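Local coordinates for nucleoid-associated protein HP_0035 (Helicobacter pylori, PDB 3F42), which probably binds DNA as a homodimer and alters its conformation, with possible roles in nucleoid organization, gene regulation and DNA protection, at residues I30-S35 and S41-G46; G37-V42 and D57-D62. One frame throughout, in Å; residues are numbered along the deposited sequence.

Interaction 1. Residues I30-S35 and S41-G46; sequences IHTSKS and SVSFNG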
loop_
_atom_site.group_PDB
_atom_site.type_symbol
_atom_site.label_atom_id
_atom_site.label_comp_id
_atom_site.label_asym_id
_atom_site.label_seq_id
_atom_site.Cartn_x
_atom_site.Cartn_y
_atom_site.Cartn_z
ATOM N N ILE A 30 -17.740 18.865 -2.684
ATOM C CA ILE A 30 -17.639 20.013 -3.648
ATOM C C ILE A 30 -17.076 21.247 -2.960
ATOM O O ILE A 30 -17.535 21.596 -1.864
ATOM C CB ILE A 30 -19.037 20.370 -4.211
ATOM C CG1 ILE A 30 -19.658 19.137 -4.855
ATOM C CG2 ILE A 30 -18.971 21.567 -5.242
ATOM C CD1 ILE A 30 -21.187 19.339 -5.224
ATOM N N HIS A 31 -16.093 21.904 -3.599
ATOM C CA HIS A 31 -15.531 23.171 -3.105
ATOM C C HIS A 31 -15.779 24.225 -4.175
ATOM O O HIS A 31 -15.395 24.033 -5.309
ATOM C CB HIS A 31 -14.004 23.074 -2.864
ATOM C CG HIS A 31 -13.389 24.374 -2.406
ATOM N ND1 HIS A 31 -12.822 25.286 -3.281
ATOM C CD2 HIS A 31 -13.273 24.923 -1.174
ATOM C CE1 HIS A 31 -12.396 26.339 -2.603
ATOM N NE2 HIS A 31 -12.660 26.146 -1.325
ATOM N N THR A 32 -16.369 25.348 -3.784
ATOM C CA THR A 32 -16.684 26.440 -4.750
ATOM C C THR A 32 -15.862 27.683 -4.428
ATOM O O THR A 32 -15.786 28.092 -3.277
ATOM C CB THR A 32 -18.181 26.739 -4.707
ATOM O OG1 THR A 32 -18.856 25.532 -5.073
ATOM C CG2 THR A 32 -18.589 27.871 -5.693
ATOM N N SER A 33 -15.258 28.263 -5.452
ATOM C CA SER A 33 -14.503 29.524 -5.321
ATOM C C SER A 33 -15.114 30.554 -6.262
ATOM O O SER A 33 -15.433 30.219 -7.401
ATOM C CB SER A 33 -13.043 29.301 -5.709
ATOM O OG SER A 33 -12.383 28.482 -4.731
ATOM N N LYS A 34 -15.219 31.796 -5.788
ATOM C CA LYS A 34 -15.787 32.893 -6.577
ATOM C C LYS A 34 -14.770 34.011 -6.704
ATOM O O LYS A 34 -13.893 34.190 -5.837
ATOM C CB LYS A 34 -17.064 33.396 -5.937
ATOM C CG LYS A 34 -18.145 32.301 -5.947
ATOM C CD LYS A 34 -19.500 32.822 -5.521
ATOM C CE LYS A 34 -20.422 31.645 -5.230
ATOM N NZ LYS A 34 -20.859 30.897 -6.443
ATOM N N SER A 35 -14.882 34.753 -7.790
ATOM C CA SER A 35 -14.075 35.972 -7.950
ATOM C C SER A 35 -14.870 36.986 -8.720
ATOM O O SER A 35 -16.025 36.728 -9.137
ATOM C CB SER A 35 -12.792 35.644 -8.725
ATOM O OG SER A 35 -13.158 35.180 -10.003
ATOM N N SER A 41 -17.678 31.796 -10.949
ATOM C CA SER A 41 -17.784 30.757 -9.938
ATOM C C SER A 41 -17.161 29.508 -10.526
ATOM O O SER A 41 -17.491 29.124 -11.673
ATOM C CB SER A 41 -19.234 30.484 -9.591
ATOM O OG SER A 41 -19.277 29.615 -8.466
ATOM N N VAL A 42 -16.305 28.862 -9.744
ATOM C CA VAL A 42 -15.759 27.557 -10.158
ATOM C C VAL A 42 -16.008 26.546 -9.059
ATOM O O VAL A 42 -15.982 26.897 -7.890
ATOM C CB VAL A 42 -14.275 27.586 -10.535
ATOM C CG1 VAL A 42 -14.075 28.560 -11.705
ATOM C CG2 VAL A 42 -13.413 27.999 -9.311
ATOM N N SER A 43 -16.301 25.315 -9.450
ATOM C CA SER A 43 -16.472 24.243 -8.463
ATOM C C SER A 43 -15.543 23.078 -8.788
ATOM O O SER A 43 -15.515 22.574 -9.912
ATOM C CB SER A 43 -17.917 23.734 -8.448
ATOM O OG SER A 43 -18.785 24.785 -8.075
ATOM N N PHE A 44 -14.862 22.614 -7.749
ATOM C CA PHE A 44 -14.001 21.453 -7.837
ATOM C C PHE A 44 -14.537 20.356 -6.957
ATOM O O PHE A 44 -15.095 20.634 -5.884
ATOM C CB PHE A 44 -12.627 21.803 -7.293
ATOM C CG PHE A 44 -11.838 22.755 -8.174
ATOM C CD1 PHE A 44 -11.055 22.251 -9.207
ATOM C CD2 PHE A 44 -11.869 24.141 -7.955
ATOM C CE1 PHE A 44 -10.303 23.095 -10.025
ATOM C CE2 PHE A 44 -11.097 25.003 -8.784
ATOM C CZ PHE A 44 -10.319 24.459 -9.814
ATOM N N ASN A 45 -14.282 19.122 -7.355
ATOM C CA ASN A 45 -14.423 18.049 -6.368
ATOM C C ASN A 45 -13.122 17.878 -5.579
ATOM O O ASN A 45 -12.110 18.539 -5.856
ATOM C CB ASN A 45 -14.940 16.761 -7.020
ATOM C CG ASN A 45 -13.928 16.086 -7.941
ATOM O OD1 ASN A 45 -12.705 16.295 -7.860
ATOM N ND2 ASN A 45 -14.447 15.266 -8.850
ATOM N N GLY A 46 -13.145 16.995 -4.583
ATOM C CA GLY A 46 -12.014 16.842 -3.694
ATOM C C GLY A 46 -10.865 16.066 -4.298
ATOM O O GLY A 46 -9.817 15.908 -3.657
#

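Interaction 2. Residues G37-V42 and D57-D62; sequences GGMVSV and DSLLED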
loop_
_atom_site.group_PDB
_atom_site.type_symbol
_atom_site.label_atom_id
_atom_site.label_comp_id
_atom_site.label_asym_id
_atom_site.label_seq_id
_atom_site.Cartn_x
_atom_site.Cartn_y
_atom_site.Cartn_z
ATOM N N GLY A 37 -16.359 39.768 -7.903
ATOM C CA GLY A 37 -17.588 40.203 -7.229
ATOM C C GLY A 37 -18.696 39.186 -7.428
ATOM O O GLY A 37 -19.893 39.555 -7.471
ATOM N N GLY A 38 -18.316 37.917 -7.528
ATOM C CA GLY A 38 -19.267 36.829 -7.755
ATOM C C GLY A 38 -19.603 36.541 -9.210
ATOM O O GLY A 38 -20.410 35.634 -9.483
HETATM N N MSE A 39 -19.014 37.274 -10.149
HETATM C CA MSE A 39 -19.292 37.068 -11.579
HETATM C C MSE A 39 -18.630 35.824 -12.150
HETATM O O MSE A 39 -18.966 35.387 -13.247
HETATM C CB MSE A 39 -18.881 38.293 -12.400
HETATM C CG MSE A 39 -19.674 39.524 -12.053
HETATM SE SE MSE A 39 -19.252 40.974 -13.280
HETATM C CE MSE A 39 -17.427 41.350 -12.747
ATOM N N VAL A 40 -17.659 35.277 -11.411
ATOM C CA VAL A 40 -17.053 33.996 -11.803
ATOM C C VAL A 40 -17.249 33.026 -10.648
ATOM O O VAL A 40 -17.001 33.386 -9.513
ATOM C CB VAL A 40 -15.556 34.149 -12.133
ATOM C CG1 VAL A 40 -14.859 32.775 -12.248
ATOM C CG2 VAL A 40 -15.355 34.919 -13.435
ATOM N N SER A 41 -17.678 31.796 -10.949
ATOM C CA SER A 41 -17.784 30.757 -9.938
ATOM C C SER A 41 -17.161 29.508 -10.526
ATOM O O SER A 41 -17.491 29.124 -11.673
ATOM C CB SER A 41 -19.234 30.484 -9.591
ATOM O OG SER A 41 -19.277 29.615 -8.466
ATOM N N VAL A 42 -16.305 28.862 -9.744
ATOM C CA VAL A 42 -15.759 27.557 -10.158
ATOM C C VAL A 42 -16.008 26.546 -9.059
ATOM O O VAL A 42 -15.982 26.897 -7.890
ATOM C CB VAL A 42 -14.275 27.586 -10.535
ATOM C CG1 VAL A 42 -14.075 28.560 -11.705
ATOM C CG2 VAL A 42 -13.413 27.999 -9.311
ATOM N N ASP A 57 -22.691 36.804 -17.957
ATOM C CA ASP A 57 -22.676 37.307 -19.329
ATOM C C ASP A 57 -21.970 38.665 -19.445
ATOM O O ASP A 57 -21.432 38.981 -20.506
ATOM C CB ASP A 57 -24.095 37.441 -19.907
ATOM C CG ASP A 57 -24.710 36.122 -20.314
ATOM O OD1 ASP A 57 -24.015 35.087 -20.452
ATOM O OD2 ASP A 57 -25.941 36.134 -20.536
ATOM N N SER A 58 -21.962 39.466 -18.376
ATOM C CA SER A 58 -21.341 40.809 -18.436
ATOM C C SER A 58 -19.859 40.747 -18.748
ATOM O O SER A 58 -19.314 41.628 -19.420
ATOM C CB SER A 58 -21.578 41.608 -17.157
ATOM O OG SER A 58 -21.127 40.890 -16.028
ATOM N N LEU A 59 -19.209 39.674 -18.298
ATOM C CA LEU A 59 -17.782 39.500 -18.525
ATOM C C LEU A 59 -17.441 39.195 -19.971
ATOM O O LEU A 59 -16.283 39.335 -20.376
ATOM C CB LEU A 59 -17.189 38.440 -17.565
ATOM C CG LEU A 59 -16.998 38.910 -16.110
ATOM C CD1 LEU A 59 -16.619 37.744 -15.150
ATOM C CD2 LEU A 59 -15.955 40.015 -16.003
ATOM N N LEU A 60 -18.419 38.778 -20.761
ATOM C CA LEU A 60 -18.164 38.530 -22.200
ATOM C C LEU A 60 -17.763 39.827 -22.921
ATOM O O LEU A 60 -17.106 39.784 -23.960
ATOM C CB LEU A 60 -19.371 37.888 -22.869
ATOM C CG LEU A 60 -19.847 36.520 -22.374
ATOM C CD1 LEU A 60 -21.131 36.177 -23.101
ATOM C CD2 LEU A 60 -18.790 35.405 -22.542
ATOM N N GLU A 61 -18.093 40.964 -22.316
ATOM C CA GLU A 61 -17.718 42.296 -22.833
ATOM C C GLU A 61 -16.300 42.755 -22.477
ATOM O O GLU A 61 -15.852 43.823 -22.944
ATOM C CB GLU A 61 -18.700 43.343 -22.299
ATOM C CG GLU A 61 -20.155 43.059 -22.628
ATOM C CD GLU A 61 -20.411 42.863 -24.108
ATOM O OE1 GLU A 61 -19.925 43.673 -24.922
ATOM O OE2 GLU A 61 -21.107 41.885 -24.458
ATOM N N ASP A 62 -15.616 42.001 -21.615
ATOM C CA ASP A 62 -14.286 42.380 -21.157
ATOM C C ASP A 62 -13.477 41.115 -20.901
ATOM O O ASP A 62 -13.346 40.663 -19.758
ATOM C CB ASP A 62 -14.411 43.229 -19.882
ATOM C CG ASP A 62 -13.100 43.815 -19.411
ATOM O OD1 ASP A 62 -11.975 43.468 -19.882
ATOM O OD2 ASP A 62 -13.189 44.664 -18.504
#

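Interaction 1. Residues I30-S35 and S41-G46
Strand 30-35 runs antiparallel to 41-45, the two axes 4.6 Å apart at their closest and their directions 156° from each other, as neighbouring arms of a beta hairpin. Two hydrogen-bonded pairs, His-31 with Phe-44 and Ser-33 with Val-42, each close a ring of two N-H...O bonds; His-31 N reaches Phe-44 O at 2.8 Å with an angle of 174° at the hydrogen. Between and beyond them lie the non-hydrogen-bonded pairs, where alpha hydrogens point at carbonyls instead: Thr-32 CA stands 3.2 Å from Val-42 O.

The sheet illustrates how one ladder can serve two chemistries. On one face Thr-32 OG1 and Ser-43 OG share a hydrogen bond of 3.1 Å directly across the strands. Next to it, Lys-34 bends at its last torsion (chi4 -71°), which brings NZ back over the neighbouring strand to donate to Ser-41 OG at 2.9 Å. The CG2 methyl of Thr-32, on the same strand as Lys-34, also comes to within 3.3 Å of Ser-41 OG, and Ile-30 lays its CG2 branch against Ser-43 CB at 4.0 Å.

The other face turns to helix 63-93. There Val-42 CG2 meets Ser-33 CB at 3.8 Å, Val-42 and Phe-44 both touch Leu-74, and the Phe-44 ring meets that of Tyr-78. The hairpin thus sets a hydroxyl-rich outer surface against an inner one where Val-42 and Phe-44 pack beside Ser-33 and His-31. The paired bonds satisfy the backbones of these four, while Ser-41 and Ser-43 bond onward to Gln-54 and Asp-52.

Interaction 2. Residues G37-V42 and D57-D62
Leu-59 pushes its branched end against Met-39, a selenomethionine, and Val-40 where a classic beta bulge opens strand 40-45: Met-39 and Val-40 together face Ser-35 of the partner strand. The first shell is mostly apolar. Leu-59 CD1 fits between the two bulge residues, 3.5 Å from Val-40 CG2 and 3.6 Å from Met-39 CB. The side chains of Val-40 and Leu-59 cross at about a right angle, and one methyl of each does the touching. Met-39 is modelled in two conformers; in the one described here its last torsion turns (chi3 -69°) and CE folds back over the leucine branch, 3.8 Å from Leu-59 CD2.

The next shell shows how both partners are placed. Residues 57-61 have helical backbone angles, and a short run of bonds, among them Leu-60 N to Asp-57 O at 3.0 Å, curls this connection so that Leu-59 points at the hairpin. The backbone of Met-39 is in turn hydrogen-bonded to that of Asp-56, just before the curl. Asp-62 then serves as N-cap of helix 63-93, its OD1 taking the amide of Ala-65. That helix also supplies Tyr-69, which touches both Leu-59 and Val-40 and helps enclose the small apolar cluster. Farther out, Asp-57 makes a salt bridge to Lys-63 of the second subunit, tying the same turn to the neighbouring chain.

The polar exception lies beside the leucine: Ser-58 OG is held by a hydrogen bond to Asp-56 OD2 and, in the same conformer of Met-39, lies 3.3 Å from Met-39 SE.

How the interactions relate
Both contacts draw on strand 40-45, and they share Ser-41 and Val-42, yet they lie at different places in the fold. Interaction 1, its centre about 8 Å from that of the chain, is the regular hairpin ladder, dominated by backbone hydrogen bonds, with Ser-33, Val-42 and Phe-44 buried and the opposite face more open. Interaction 2, about 22 Å between the same centres, lies at the far end of the sheet; it buries Val-40 and Leu-59 by mainly apolar packing, with one hydroxyl-selenium approach. They meet at the bulge, where Ser-35 N probably bonds to Val-40 O at 3.1 Å. Interaction 1 sets strands side by side; interaction 2 fastens the strand's beginning to the turn leading into helix 63-93.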